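Local coordinates for BpsB (PgaB), Poly-beta-1,6-N-acetyl-D-glucosamine N-deacetylase (Bordetella bronchiseptica RB50, PDB 5BU6), which removes acetyl groups from poly-beta-1,6-N-acetyl-D-glucosamine as a family 4 carbohydrate esterase and is required for biofilm formation, at residues 149-154 and 209-214; 104-109 and 138-143. The protein carries 5 engineered substitutions. All blocks are in the same frame, centred on the assembly; numbering follows the deposited sequence.

Contact 1 (149-154 and 209-214); sequences VELASH and HHTGVT. Engineered in segment 209-214: His-209 (natural residue Glu). With NI (nickel (II) ion), chain C; NI (nickel (II) ion), chain E; EDO (1,2-ethanediol), chain J.
Thr-211 OG1, the polar atom that Leu-151 meets across this contact, has two backbone partners: it is hydrogen-bonded to Ile-207 O, one turn back in helix 189-211, and it accepts from Val-213 N at 3.1 Å with an N-H...O angle of 153°. The second bond makes an ST turn. With chi1 at 75°, OG1 lies between the backbone N and the carbonyl carbon and CG2 beside the backbone N, and both branches meet Leu-151 CD1. Leu-151 and Thr-211 meet tip to tip, Leu-151 CD1 lying 3.8 Å from Thr-211 CG2 and as far from OG1. Gly-212, at positive phi (90°), turns the chain out of the helix and brings Val-213 round, where its CG2 packs 4.2 Å from the same Leu-151 CD1. One leucine methyl thus joins the end of helix 189-211 to strand 149-153 of the parallel sheet in this polysaccharide deacetylase domain. At the end of segment 149-154, His-154 NE2 binds nickel at 2.2 Å, alongside Asp-84, His-159 and two waters; His-154 ND1 is hydrogen-bonded to Val-219 O. A separate nickel is bound by His-210 NE2 on the helix, 2.2 Å away.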
ATOM      1  N   VAL A 149      -8.750  -3.829  10.811  1.00 34.56           N
ATOM      2  CA  VAL A 149      -7.641  -3.417   9.961  1.00 30.40           C
ATOM      3  C   VAL A 149      -6.722  -4.581   9.608  1.00 33.20           C
ATOM      4  O   VAL A 149      -6.261  -5.289  10.484  1.00 36.96           O
ATOM      5  CB  VAL A 149      -6.819  -2.318  10.655  1.00 34.13           C
ATOM      6  CG1 VAL A 149      -5.531  -2.046   9.904  1.00 32.92           C
ATOM      7  CG2 VAL A 149      -7.655  -1.045  10.817  1.00 33.91           C
ATOM      8  N   GLU A 150      -6.446  -4.747   8.323  1.00 33.40           N
ATOM      9  CA  GLU A 150      -5.464  -5.722   7.830  1.00 33.89           C
ATOM     10  C   GLU A 150      -4.165  -4.973   7.586  1.00 36.59           C
ATOM     11  O   GLU A 150      -4.151  -3.962   6.883  1.00 35.45           O
ATOM     12  CB  GLU A 150      -5.943  -6.367   6.532  1.00 35.35           C
ATOM     13  CG  GLU A 150      -4.886  -7.154   5.765  1.00 60.53           C
ATOM     14  CD  GLU A 150      -5.035  -8.663   5.927  1.00 86.58           C
ATOM     15  OE1 GLU A 150      -5.990  -9.106   6.601  1.00 95.61           O
ATOM     16  OE2 GLU A 150      -4.197  -9.409   5.375  1.00 90.87           O
ATOM     17  N   LEU A 151      -3.076  -5.453   8.165  1.00 32.95           N
ATOM     18  CA  LEU A 151      -1.778  -4.829   7.927  1.00 29.56           C
ATOM     19  C   LEU A 151      -1.138  -5.466   6.703  1.00 27.46           C
ATOM     20  O   LEU A 151      -1.213  -6.689   6.491  1.00 31.04           O
ATOM     21  CB  LEU A 151      -0.868  -4.978   9.148  1.00 33.90           C
ATOM     22  CG  LEU A 151      -1.272  -4.263  10.437  1.00 38.25           C
ATOM     23  CD1 LEU A 151      -0.154  -4.382  11.484  1.00 34.79           C
ATOM     24  CD2 LEU A 151      -1.626  -2.812  10.183  1.00 38.80           C
ATOM     25  N   ALA A 152      -0.515  -4.628   5.893  1.00 27.95           N
ATOM     26  CA  ALA A 152       0.160  -5.069   4.691  1.00 28.94           C
ATOM     27  C   ALA A 152       1.540  -4.436   4.637  1.00 29.05           C
ATOM     28  O   ALA A 152       1.793  -3.449   5.313  1.00 32.04           O
ATOM     29  CB  ALA A 152      -0.653  -4.675   3.447  1.00 28.86           C
ATOM     30  N   SER A 153       2.423  -5.003   3.829  1.00 31.62           N
ATOM     31  CA  SER A 153       3.702  -4.370   3.542  1.00 30.60           C
ATOM     32  C   SER A 153       3.533  -3.293   2.477  1.00 32.66           C
ATOM     33  O   SER A 153       2.876  -3.521   1.459  1.00 26.77           O
ATOM     34  CB  SER A 153       4.724  -5.407   3.082  1.00 31.42           C
ATOM     35  OG  SER A 153       5.954  -4.823   2.705  1.00 30.91           O
ATOM     36  N   HIS A 154       4.140  -2.131   2.720  1.00 28.92           N
ATOM     37  CA  HIS A 154       4.349  -1.121   1.672  1.00 32.12           C
ATOM     38  C   HIS A 154       5.833  -1.087   1.318  1.00 34.67           C
ATOM     39  O   HIS A 154       6.353  -0.047   0.925  1.00 35.80           O
ATOM     40  CB  HIS A 154       3.858   0.261   2.143  1.00 30.81           C
ATOM     41  CG  HIS A 154       3.439   1.167   1.034  1.00 26.99           C
ATOM     42  ND1 HIS A 154       3.183   0.713  -0.245  1.00 28.34           N
ATOM     43  CD2 HIS A 154       3.239   2.507   1.006  1.00 28.89           C
ATOM     44  CE1 HIS A 154       2.851   1.737  -1.016  1.00 31.43           C
ATOM     45  NE2 HIS A 154       2.857   2.833  -0.276  1.00 24.78           N
ATOM     46  N   HIS A 209       7.167  -9.124  14.177  1.00 29.30           N
ATOM     47  CA  HIS A 209       7.867  -8.966  15.451  1.00 32.88           C
ATOM     48  C   HIS A 209       7.168  -7.953  16.360  1.00 36.24           C
ATOM     49  O   HIS A 209       7.009  -8.192  17.565  1.00 36.52           O
ATOM     50  CB  HIS A 209       9.329  -8.542  15.217  1.00 36.36           C
ATOM     51  CG  HIS A 209      10.108  -8.340  16.481  1.00 43.53           C
ATOM     52  ND1 HIS A 209      10.202  -7.117  17.111  1.00 50.61           N
ATOM     53  CD2 HIS A 209      10.825  -9.206  17.235  1.00 42.23           C
ATOM     54  CE1 HIS A 209      10.939  -7.241  18.200  1.00 52.22           C
ATOM     55  NE2 HIS A 209      11.326  -8.500  18.300  1.00 49.35           N
ATOM     56  N   HIS A 210       6.756  -6.830  15.776  1.00 31.76           N
ATOM     57  CA  HIS A 210       6.184  -5.708  16.535  1.00 32.69           C
ATOM     58  C   HIS A 210       4.681  -5.698  16.726  1.00 34.17           C
ATOM     59  O   HIS A 210       4.189  -5.038  17.645  1.00 38.63           O
ATOM     60  CB  HIS A 210       6.570  -4.386  15.866  1.00 29.30           C
ATOM     61  CG  HIS A 210       8.030  -4.115  15.901  1.00 26.38           C
ATOM     62  ND1 HIS A 210       8.879  -4.495  14.883  1.00 28.42           N
ATOM     63  CD2 HIS A 210       8.806  -3.513  16.839  1.00 27.54           C
ATOM     64  CE1 HIS A 210      10.113  -4.132  15.186  1.00 37.55           C
ATOM     65  NE2 HIS A 210      10.096  -3.553  16.373  1.00 27.88           N
ATOM     66  N   THR A 211       3.940  -6.401  15.871  1.00 29.67           N
ATOM     67  CA  THR A 211       2.474  -6.390  15.980  1.00 35.11           C
ATOM     68  C   THR A 211       1.870  -7.778  16.199  1.00 38.53           C
ATOM     69  O   THR A 211       0.732  -7.886  16.639  1.00 36.34           O
ATOM     70  CB  THR A 211       1.784  -5.794  14.729  1.00 37.58           C
ATOM     71  OG1 THR A 211       1.832  -6.739  13.661  1.00 39.37           O
ATOM     72  CG2 THR A 211       2.432  -4.488  14.292  1.00 36.78           C
ATOM     73  N   GLY A 212       2.618  -8.832  15.880  1.00 37.99           N
ATOM     74  CA  GLY A 212       2.111 -10.192  16.028  1.00 36.67           C
ATOM     75  C   GLY A 212       1.415 -10.684  14.772  1.00 36.43           C
ATOM     76  O   GLY A 212       1.014 -11.846  14.687  1.00 40.35           O
ATOM     77  N   VAL A 213       1.309  -9.795  13.790  1.00 32.78           N
ATOM     78  CA  VAL A 213       0.603 -10.053  12.548  1.00 35.78           C
ATOM     79  C   VAL A 213       1.487 -10.694  11.477  1.00 38.98           C
ATOM     80  O   VAL A 213       2.564 -10.199  11.189  1.00 35.34           O
ATOM     81  CB  VAL A 213       0.024  -8.732  11.987  1.00 38.12           C
ATOM     82  CG1 VAL A 213      -0.496  -8.924  10.567  1.00 39.22           C
ATOM     83  CG2 VAL A 213      -1.058  -8.210  12.921  1.00 38.86           C
ATOM     84  N   THR A 214       1.031 -11.809  10.907  1.00 36.07           N
ATOM     85  CA  THR A 214       1.685 -12.393   9.736  1.00 35.67           C
ATOM     86  C   THR A 214       1.037 -11.822   8.476  1.00 34.89           C
ATOM     87  O   THR A 214      -0.101 -12.158   8.172  1.00 38.85           O
ATOM     88  CB  THR A 214       1.561 -13.944   9.722  1.00 39.73           C
ATOM     89  OG1 THR A 214       2.258 -14.490  10.844  1.00 40.23           O
ATOM     90  CG2 THR A 214       2.140 -14.531   8.431  1.00 45.21           C
TER
HETATM   91 NI    NI C 401       2.861   5.007  -0.598  1.00 34.40          NI
HETATM   92 NI    NI E 403      11.694  -2.703  17.596  1.00 33.42          NI
HETATM   93  C1  EDO J 408      -8.950  -7.807   8.714  1.00 49.41           C
HETATM   94  O1  EDO J 408      -9.788  -6.721   8.305  1.00 44.47           O
HETATM   95  C2  EDO J 408      -9.280  -9.050   7.883  1.00 50.51           C
HETATM   96  O2  EDO J 408      -8.757  -8.956   6.547  1.00 38.68           O
HETATM   97  O   HOH W   1       0.738   5.092  -0.525  1.00 43.40           O
HETATM   98  O   HOH W   2       2.625   7.132  -0.955  1.00 33.61           O

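Contact 2 (104-109 and 138-143); sequences AVVAVV and AQLREM
Leu-140 of helix 137-145 reaches to strand 104-108. Its CB points to the strand, and chi1 of -75° places CG anti to the carbonyl carbon, beside the backbone N. There the chain forks. CD1 meets Val-108 CG2 at 3.8 Å. CD2 is shared: it lies 3.8 Å from that same Val-108 CG2 and 4.1 Å from Val-106 CG1. Leu-140 and Val-108 meet tip to tip, with one valine methyl facing both leucine branches, whereas Val-106 and Leu-140 cross obliquely.

One turn further along the helix, Met-143 also reaches Val-106. Its chain bends at the thioether, chi3 being -53°, and this swings CE to within 4.0 Å of Val-106 CG2 and 4.2 Å of Val-106 CG1. These two side chains cross at about a right angle. Both Val-106 methyls are thus occupied: CG1 by leucine and methionine together, CG2 by methionine.

The contact is wholly apolar and all four side chains are buried. Val-106 and Val-108 point to the helix, while Ala-107 between them faces away, the usual alternation of a strand. Phe-94 of helix 88-100 touches Met-143, and Leu-151 and Val-149 of the neighbouring strand 149-153 touch Leu-140 and Met-143 respectively.

The two segment axes approach to 11.0 Å, and their directions differ by 155°, so the helix runs nearly antiparallel to the strand. Strand 104-108, helix 137-145 and the parallel neighbouring strand 149-153 form a beta-alpha-beta crossover, the building unit of the beta/alpha barrel-like fold of family 4 carbohydrate esterases.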
ATOM      1  N   ALA A 104     -10.470  -1.935   6.689  1.00 32.61           N
ATOM      2  CA  ALA A 104      -9.505  -1.320   5.792  1.00 34.15           C
ATOM      3  C   ALA A 104      -8.188  -2.094   5.787  1.00 34.66           C
ATOM      4  O   ALA A 104      -7.946  -2.916   6.663  1.00 34.46           O
ATOM      5  CB  ALA A 104      -9.264   0.120   6.195  1.00 30.50           C
ATOM      6  N   VAL A 105      -7.362  -1.829   4.780  1.00 31.71           N
ATOM      7  CA  VAL A 105      -5.971  -2.276   4.728  1.00 29.25           C
ATOM      8  C   VAL A 105      -5.080  -1.077   5.066  1.00 27.64           C
ATOM      9  O   VAL A 105      -5.290   0.005   4.522  1.00 29.29           O
ATOM     10  CB  VAL A 105      -5.596  -2.796   3.328  1.00 32.34           C
ATOM     11  CG1 VAL A 105      -4.137  -3.279   3.294  1.00 33.10           C
ATOM     12  CG2 VAL A 105      -6.552  -3.884   2.923  1.00 37.26           C
ATOM     13  N   VAL A 106      -4.106  -1.269   5.947  1.00 27.36           N
ATOM     14  CA  VAL A 106      -3.097  -0.243   6.205  1.00 33.26           C
ATOM     15  C   VAL A 106      -1.739  -0.814   5.790  1.00 33.26           C
ATOM     16  O   VAL A 106      -1.344  -1.857   6.282  1.00 30.90           O
ATOM     17  CB  VAL A 106      -3.065   0.175   7.690  1.00 32.02           C
ATOM     18  CG1 VAL A 106      -1.889   1.135   7.957  1.00 37.97           C
ATOM     19  CG2 VAL A 106      -4.399   0.803   8.104  1.00 31.57           C
ATOM     20  N   ALA A 107      -1.049  -0.153   4.872  1.00 31.57           N
ATOM     21  CA  ALA A 107       0.207  -0.680   4.340  1.00 31.74           C
ATOM     22  C   ALA A 107       1.356   0.161   4.896  1.00 32.06           C
ATOM     23  O   ALA A 107       1.351   1.401   4.781  1.00 31.67           O
ATOM     24  CB  ALA A 107       0.201  -0.672   2.812  1.00 34.27           C
ATOM     25  N   VAL A 108       2.307  -0.529   5.515  1.00 32.51           N
ATOM     26  CA  VAL A 108       3.374   0.068   6.313  1.00 32.29           C
ATOM     27  C   VAL A 108       4.699   0.087   5.559  1.00 30.75           C
ATOM     28  O   VAL A 108       5.104  -0.944   5.066  1.00 27.72           O
ATOM     29  CB  VAL A 108       3.551  -0.751   7.617  1.00 39.96           C
ATOM     30  CG1 VAL A 108       4.749  -0.293   8.411  1.00 35.01           C
ATOM     31  CG2 VAL A 108       2.262  -0.712   8.440  1.00 50.70           C
ATOM     32  N   VAL A 109       5.368   1.237   5.447  1.00 33.79           N
ATOM     33  CA  VAL A 109       6.745   1.245   4.938  1.00 30.10           C
ATOM     34  C   VAL A 109       7.640   1.026   6.149  1.00 31.81           C
ATOM     35  O   VAL A 109       7.779   1.916   6.987  1.00 30.16           O
ATOM     36  CB  VAL A 109       7.136   2.555   4.248  1.00 30.79           C
ATOM     37  CG1 VAL A 109       8.554   2.443   3.700  1.00 29.29           C
ATOM     38  CG2 VAL A 109       6.140   2.907   3.128  1.00 28.79           C
ATOM     39  N   ALA A 138       3.017   0.407  18.396  1.00 35.18           N
ATOM     40  CA  ALA A 138       1.946   0.148  19.362  1.00 34.54           C
ATOM     41  C   ALA A 138       0.600   0.540  18.779  1.00 36.71           C
ATOM     42  O   ALA A 138      -0.399  -0.182  18.927  1.00 33.17           O
ATOM     43  CB  ALA A 138       2.192   0.899  20.640  1.00 42.37           C
ATOM     44  N   GLN A 139       0.572   1.684  18.104  1.00 30.23           N
ATOM     45  CA  GLN A 139      -0.642   2.129  17.423  1.00 32.22           C
ATOM     46  C   GLN A 139      -1.065   1.156  16.302  1.00 37.72           C
ATOM     47  O   GLN A 139      -2.240   0.810  16.186  1.00 34.53           O
ATOM     48  CB  GLN A 139      -0.447   3.552  16.864  1.00 30.54           C
ATOM     49  CG  GLN A 139      -0.503   4.622  17.962  1.00 34.99           C
ATOM     50  CD  GLN A 139       0.053   5.962  17.521  1.00 38.20           C
ATOM     51  OE1 GLN A 139       0.623   6.095  16.443  1.00 40.05           O
ATOM     52  NE2 GLN A 139      -0.092   6.958  18.374  1.00 44.77           N
ATOM     53  N   LEU A 140      -0.119   0.700  15.493  1.00 32.70           N
ATOM     54  CA  LEU A 140      -0.445  -0.285  14.460  1.00 33.88           C
ATOM     55  C   LEU A 140      -0.980  -1.588  15.031  1.00 35.07           C
ATOM     56  O   LEU A 140      -1.926  -2.178  14.483  1.00 39.30           O
ATOM     57  CB  LEU A 140       0.781  -0.600  13.592  1.00 32.30           C
ATOM     58  CG  LEU A 140       1.127   0.496  12.584  1.00 42.83           C
ATOM     59  CD1 LEU A 140       2.557   0.324  12.130  1.00 42.50           C
ATOM     60  CD2 LEU A 140       0.186   0.446  11.380  1.00 40.70           C
ATOM     61  N   ARG A 141      -0.370  -2.052  16.118  1.00 30.62           N
ATOM     62  CA  ARG A 141      -0.811  -3.281  16.749  1.00 34.06           C
ATOM     63  C   ARG A 141      -2.237  -3.120  17.265  1.00 37.78           C
ATOM     64  O   ARG A 141      -3.045  -4.042  17.166  1.00 38.84           O
ATOM     65  CB  ARG A 141       0.133  -3.674  17.886  1.00 29.88           C
ATOM     66  CG  ARG A 141      -0.299  -4.914  18.652  1.00 37.05           C
ATOM     67  CD  ARG A 141       0.830  -5.379  19.562  1.00 38.73           C
ATOM     68  NE  ARG A 141       0.374  -6.222  20.673  1.00 56.73           N
ATOM     69  CZ  ARG A 141       0.125  -7.527  20.580  1.00 69.71           C
ATOM     70  NH1 ARG A 141      -0.272  -8.209  21.650  1.00 66.72           N
ATOM     71  NH2 ARG A 141       0.267  -8.150  19.417  1.00 75.94           N
ATOM     72  N   GLU A 142      -2.558  -1.945  17.801  1.00 37.03           N
ATOM     73  CA  GLU A 142      -3.911  -1.710  18.286  1.00 36.76           C
ATOM     74  C   GLU A 142      -4.947  -1.794  17.156  1.00 33.85           C
ATOM     75  O   GLU A 142      -6.019  -2.381  17.330  1.00 38.59           O
ATOM     76  CB  GLU A 142      -4.019  -0.356  18.980  1.00 51.19           C
ATOM     77  CG  GLU A 142      -5.387  -0.121  19.600  1.00 75.56           C
ATOM     78  CD  GLU A 142      -5.482   1.190  20.356  1.00 97.19           C
ATOM     79  OE1 GLU A 142      -4.477   1.592  20.978  1.00109.85           O
ATOM     80  OE2 GLU A 142      -6.563   1.819  20.325  1.00 98.49           O
ATOM     81  N   MET A 143      -4.620  -1.215  16.004  1.00 34.09           N
ATOM     82  CA  MET A 143      -5.508  -1.262  14.848  1.00 31.12           C
ATOM     83  C   MET A 143      -5.707  -2.695  14.375  1.00 37.44           C
ATOM     84  O   MET A 143      -6.818  -3.120  14.054  1.00 34.19           O
ATOM     85  CB  MET A 143      -4.951  -0.407  13.711  1.00 31.31           C
ATOM     86  CG  MET A 143      -4.998   1.083  14.022  1.00 36.44           C
ATOM     87  SD  MET A 143      -4.803   2.153  12.586  1.00 44.19           S
ATOM     88  CE  MET A 143      -3.296   1.525  11.871  1.00 48.70           C
TER

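The centres of contacts 1 and 2 are 7 Å apart, on the same side of the chain's centre. Along the chain they come in series: contact 2 pairs strand 104-108 with helix 137-145, then strand 149-153 follows and meets the C-terminal end of helix 189-211 in contact 1. The two strands are parallel neighbours in one sheet, and Val-149 CG1 packs 3.6 Å from Val-106 CG2. A probable hydrogen bond of 2.8 Å from Arg-141 NH2 to Thr-211 O also links the two helices. Where strand 104-108 ends, Val-108 O lies 2.8 Å from the N of His-154, just past strand 149-153, a probable hydrogen bond that ties strand 104-108 to the nickel-binding histidine.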